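Local coordinates for fructooligosaccharide ABC transporter substrate-binding protein FusA (Streptococcus pneumoniae, PDB 5G5Y) that captures short- and long-chain fructooligosaccharides, favouring tetrasaccharides and larger, and delivers them to the FusBC-MsmK ABC transporter for import into the cell, at residues D65-S68 and N74-K77; V70-W75 and G79-V84. All coordinates share one frame; numbering follows the deposited sequence.

Contact 1 (D65-S68 and N74-K77); sequences DGAS and NWAK
Asp65 and Ala67 meet the six-membered ring of Trp75 where a strand-to-helix loop of this two-lobed solute-binding protein folds against the helix it leads into. The arrangement illustrates how a β-α connection can be fastened by a single large side chain sent back from the helix, without any hydrogen bond between the two segments. The backbones stay well apart, and the indole spans the gap.

The polar side of the contact is a carboxylate at a ring edge. Asp65 and Trp75 reach for each other from opposite directions, and the carboxylate lies nearly in the plane of the indole, the two planes only 17° apart. Asp65 OD2 comes to 3.3 Å from Trp75 CZ3 and 3.7 Å from Trp75 CH2, placing its negative charge by the slightly positive C-H rim rather than over the electron-rich face. With CG anti to the backbone N (chi1 -173°), Asp65 extends from the loop toward the helix. Its other oxygen, OD1, has its strongest polar partner in Arg49 of helix 45-55, a salt bridge that fixes the carboxylate. Asp308 OD2 lies close to Asp65 OD2, so the positive charge of Arg49 probably eases a local build-up of negative charge.

Loop backbone and cap add polar bonds of their own. Ala67 N donates to Asp308 OD2, while Ser68, the N-cap of helix 69-77, binds Asp71 N through OG. Lys309, a substrate-binding residue, has its side chain about 6 Å from that of Asp65, which places this buried packing beside the sugar site.

The apolar component is one methyl group: Ala67 CB comes obliquely onto the same two ring carbons, 3.6 Å from Trp75 CZ3 and 3.7 Å from Trp75 CH2.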
loop_
_atom_site.group_PDB
_atom_site.type_symbol
_atom_site.label_atom_id
_atom_site.label_comp_id
_atom_site.label_asym_id
_atom_site.label_seq_id
_atom_site.Cartn_x
_atom_site.Cartn_y
_atom_site.Cartn_z
ATOM N N ASP A 65 -8.940 5.501 -13.742
ATOM C CA ASP A 65 -10.194 4.859 -13.391
ATOM C C ASP A 65 -10.295 4.175 -12.024
ATOM O O ASP A 65 -11.394 4.164 -11.422
ATOM C CB ASP A 65 -10.498 3.790 -14.447
ATOM C CG ASP A 65 -11.902 3.151 -14.273
ATOM O OD1 ASP A 65 -12.826 3.758 -13.613
ATOM O OD2 ASP A 65 -12.061 2.038 -14.807
ATOM N N GLY A 66 -9.230 3.517 -11.591
ATOM C CA GLY A 66 -9.251 2.762 -10.306
ATOM C C GLY A 66 -10.356 1.725 -10.010
ATOM O O GLY A 66 -10.693 1.516 -8.855
ATOM N N ALA A 67 -10.897 1.044 -11.005
ATOM C CA ALA A 67 -11.997 0.099 -10.754
ATOM C C ALA A 67 -11.554 -1.176 -10.034
ATOM O O ALA A 67 -10.401 -1.565 -10.147
ATOM C CB ALA A 67 -12.630 -0.289 -12.048
ATOM N N SER A 68 -12.489 -1.822 -9.334
ATOM C CA SER A 68 -12.256 -3.126 -8.718
ATOM C C SER A 68 -12.244 -4.261 -9.780
ATOM O O SER A 68 -12.734 -4.095 -10.911
ATOM C CB SER A 68 -13.334 -3.414 -7.672
ATOM O OG SER A 68 -14.552 -3.748 -8.324
ATOM N N ASN A 74 -17.357 -7.432 -14.766
ATOM C CA ASN A 74 -18.698 -7.074 -15.209
ATOM C C ASN A 74 -18.638 -6.309 -16.532
ATOM O O ASN A 74 -19.356 -6.646 -17.466
ATOM C CB ASN A 74 -19.415 -6.246 -14.159
ATOM C CG ASN A 74 -20.078 -7.095 -13.104
ATOM O OD1 ASN A 74 -20.449 -8.264 -13.351
ATOM N ND2 ASN A 74 -20.221 -6.529 -11.904
ATOM N N TRP A 75 -17.767 -5.304 -16.617
ATOM C CA TRP A 75 -17.691 -4.483 -17.830
ATOM C C TRP A 75 -17.234 -5.279 -19.046
ATOM O O TRP A 75 -17.734 -5.059 -20.154
ATOM C CB TRP A 75 -16.769 -3.291 -17.652
ATOM C CG TRP A 75 -17.216 -2.329 -16.642
ATOM C CD1 TRP A 75 -18.490 -2.162 -16.165
ATOM C CD2 TRP A 75 -16.395 -1.374 -15.940
ATOM N NE1 TRP A 75 -18.504 -1.165 -15.212
ATOM C CE2 TRP A 75 -17.240 -0.668 -15.048
ATOM C CE3 TRP A 75 -15.031 -1.080 -15.946
ATOM C CZ2 TRP A 75 -16.768 0.342 -14.202
ATOM C CZ3 TRP A 75 -14.560 -0.057 -15.136
ATOM C CH2 TRP A 75 -15.426 0.637 -14.258
ATOM N N ALA A 76 -16.288 -6.181 -18.830
ATOM C CA ALA A 76 -15.822 -7.093 -19.889
ATOM C C ALA A 76 -16.939 -8.011 -20.363
ATOM O O ALA A 76 -17.202 -8.113 -21.572
ATOM C CB ALA A 76 -14.643 -7.922 -19.402
ATOM N N LYS A 77 -17.612 -8.637 -19.403
ATOM C CA LYS A 77 -18.733 -9.564 -19.677
ATOM C C LYS A 77 -19.870 -8.881 -20.467
ATOM O O LYS A 77 -20.399 -9.443 -21.431
ATOM C CB LYS A 77 -19.261 -10.097 -18.347
ATOM C CG LYS A 77 -20.166 -11.289 -18.429
ATOM C CD LYS A 77 -20.712 -11.632 -17.040
ATOM C CE LYS A 77 -21.329 -13.030 -17.020
ATOM N NZ LYS A 77 -22.091 -13.363 -18.264
#

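Contact 2 (V70-W75 and G79-V84); sequences VDLMNW and GVIIPV
Trp75 O receives the chain as it turns back beyond helix 69-77, an example of a helix end whose last carbonyls are taken up by the residues that follow. Gly79 is the first to leave helical geometry; it has the positive phi (71°) of a Schellman motif, whose two bonds run back into the last turn. Gly79 N, though near Trp75 O, is at a poor angle for that oxygen.

Val80 N supplies the motif's long bond, reaching Trp75 O at 2.8 Å in the carbonyl plane, although the hydrogen is bent off the line (N-H...O 135°). Beside this bond, Val80 CB packs 4.0 Å from Trp75 CB.

Ile81 adds a weak, straighter bond from its N to the same oxygen, at 3.4 Å, and supplies most of the apolar contact on this side. With chi1 at 63°, CG1 sits between its backbone N and carbonyl carbon and rests 3.8 Å from Trp75 CB. The branch then ends in CD1, which touches Leu72 CD2 at 3.9 Å, the two side chains crossing at about a right angle.

From Ile82 the chain departs. Backbone bonds pair Val80 with Ser314, just past strand 310-312, and Ile82 with Ile312 in it; Leu72 and Ile81 both pack on Val311. Val80 and Trp75 also touch Ile53 of helix 45-55, and Val84 occupies the N-cap position of helix 85-91.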
loop_
_atom_site.group_PDB
_atom_site.type_symbol
_atom_site.label_atom_id
_atom_site.label_comp_id
_atom_site.label_asym_id
_atom_site.label_seq_id
_atom_site.Cartn_x
_atom_site.Cartn_y
_atom_site.Cartn_z
ATOM N N VAL A 70 -13.985 -6.969 -9.675
ATOM C CA VAL A 70 -15.417 -7.239 -9.895
ATOM C C VAL A 70 -15.979 -6.359 -11.008
ATOM O O VAL A 70 -16.631 -6.875 -11.899
ATOM C CB VAL A 70 -16.224 -7.053 -8.592
ATOM C CG1 VAL A 70 -17.716 -6.921 -8.864
ATOM C CG2 VAL A 70 -15.991 -8.250 -7.699
ATOM N N ASP A 71 -15.705 -5.052 -10.929
ATOM C CA ASP A 71 -16.130 -4.052 -11.937
ATOM C C ASP A 71 -15.556 -4.401 -13.292
ATOM O O ASP A 71 -16.291 -4.431 -14.278
ATOM C CB ASP A 71 -15.652 -2.612 -11.612
ATOM C CG ASP A 71 -16.339 -1.967 -10.432
ATOM O OD1 ASP A 71 -17.499 -2.272 -10.125
ATOM O OD2 ASP A 71 -15.687 -1.088 -9.801
ATOM N N LEU A 72 -14.242 -4.643 -13.375
ATOM C CA LEU A 72 -13.620 -4.968 -14.682
ATOM C C LEU A 72 -14.280 -6.166 -15.341
ATOM O O LEU A 72 -14.591 -6.121 -16.529
ATOM C CB LEU A 72 -12.098 -5.261 -14.575
ATOM C CG LEU A 72 -11.213 -4.047 -14.278
ATOM C CD1 LEU A 72 -9.754 -4.520 -14.060
ATOM C CD2 LEU A 72 -11.303 -2.991 -15.376
ATOM N N MET A 73 -14.501 -7.220 -14.553
ATOM C CA MET A 73 -15.166 -8.440 -15.028
ATOM C C MET A 73 -16.582 -8.194 -15.532
ATOM O O MET A 73 -16.962 -8.707 -16.578
ATOM C CB MET A 73 -15.221 -9.510 -13.925
ATOM C CG MET A 73 -13.911 -10.234 -13.658
ATOM S SD MET A 73 -12.897 -10.569 -15.120
ATOM C CE MET A 73 -12.025 -11.961 -14.381
ATOM N N ASN A 74 -17.357 -7.432 -14.766
ATOM C CA ASN A 74 -18.698 -7.074 -15.209
ATOM C C ASN A 74 -18.638 -6.309 -16.532
ATOM O O ASN A 74 -19.356 -6.646 -17.466
ATOM C CB ASN A 74 -19.415 -6.246 -14.159
ATOM C CG ASN A 74 -20.078 -7.095 -13.104
ATOM O OD1 ASN A 74 -20.449 -8.264 -13.351
ATOM N ND2 ASN A 74 -20.221 -6.529 -11.904
ATOM N N TRP A 75 -17.767 -5.304 -16.617
ATOM C CA TRP A 75 -17.691 -4.483 -17.830
ATOM C C TRP A 75 -17.234 -5.279 -19.046
ATOM O O TRP A 75 -17.734 -5.059 -20.154
ATOM C CB TRP A 75 -16.769 -3.291 -17.652
ATOM C CG TRP A 75 -17.216 -2.329 -16.642
ATOM C CD1 TRP A 75 -18.490 -2.162 -16.165
ATOM C CD2 TRP A 75 -16.395 -1.374 -15.940
ATOM N NE1 TRP A 75 -18.504 -1.165 -15.212
ATOM C CE2 TRP A 75 -17.240 -0.668 -15.048
ATOM C CE3 TRP A 75 -15.031 -1.080 -15.946
ATOM C CZ2 TRP A 75 -16.768 0.342 -14.202
ATOM C CZ3 TRP A 75 -14.560 -0.057 -15.136
ATOM C CH2 TRP A 75 -15.426 0.637 -14.258
ATOM N N GLY A 79 -19.424 -6.279 -22.390
ATOM C CA GLY A 79 -18.878 -5.613 -23.579
ATOM C C GLY A 79 -18.763 -4.093 -23.465
ATOM O O GLY A 79 -18.673 -3.414 -24.478
ATOM N N VAL A 80 -18.741 -3.554 -22.255
ATOM C CA VAL A 80 -18.498 -2.104 -22.058
ATOM C C VAL A 80 -17.032 -1.743 -22.370
ATOM O O VAL A 80 -16.751 -0.710 -23.010
ATOM C CB VAL A 80 -18.895 -1.686 -20.635
ATOM C CG1 VAL A 80 -18.428 -0.279 -20.287
ATOM C CG2 VAL A 80 -20.410 -1.828 -20.472
ATOM N N ILE A 81 -16.123 -2.617 -21.952
ATOM C CA ILE A 81 -14.695 -2.415 -22.209
ATOM C C ILE A 81 -14.217 -3.538 -23.080
ATOM O O ILE A 81 -14.834 -4.588 -23.090
ATOM C CB ILE A 81 -13.853 -2.304 -20.914
ATOM C CG1 ILE A 81 -13.867 -3.590 -20.060
ATOM C CG2 ILE A 81 -14.343 -1.106 -20.106
ATOM C CD1 ILE A 81 -12.981 -3.547 -18.824
ATOM N N ILE A 82 -13.077 -3.350 -23.728
ATOM C CA ILE A 82 -12.540 -4.337 -24.654
ATOM C C ILE A 82 -11.211 -4.931 -24.171
ATOM O O ILE A 82 -10.486 -4.289 -23.367
ATOM C CB ILE A 82 -12.334 -3.738 -26.059
ATOM C CG1 ILE A 82 -11.280 -2.606 -26.064
ATOM C CG2 ILE A 82 -13.683 -3.227 -26.568
ATOM C CD1 ILE A 82 -10.763 -2.238 -27.445
ATOM N N PRO A 83 -10.884 -6.153 -24.658
ATOM C CA PRO A 83 -9.546 -6.672 -24.425
ATOM C C PRO A 83 -8.502 -5.852 -25.186
ATOM O O PRO A 83 -8.746 -5.422 -26.316
ATOM C CB PRO A 83 -9.610 -8.118 -24.949
ATOM C CG PRO A 83 -11.041 -8.408 -25.222
ATOM C CD PRO A 83 -11.714 -7.083 -25.451
ATOM N N VAL A 84 -7.344 -5.653 -24.569
ATOM C CA VAL A 84 -6.297 -4.787 -25.118
ATOM C C VAL A 84 -4.939 -5.468 -25.341
ATOM O O VAL A 84 -3.993 -4.785 -25.730
ATOM C CB VAL A 84 -6.063 -3.565 -24.197
ATOM C CG1 VAL A 84 -7.350 -2.789 -24.019
ATOM C CG2 VAL A 84 -5.513 -3.995 -22.840
#

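In the fold
Following the chain from the N terminus, strand 61-63 runs out into the loop of contact 1, which closes over the start of helix 69-77 when Trp75 turns back to it. Contact 2 then closes the shorter loop at the helix's other end. The two neither nest nor cross: they follow one another, overlapping at Asn74 and Trp75, with centres about 5 Å apart. Trp75 thus serves both. Together they tie helix 69-77 to the loops before and after it; side chains of the same region also touch helix 45-55 and strand 310-312, an outermost strand of the mixed sheet that also contains 61-63.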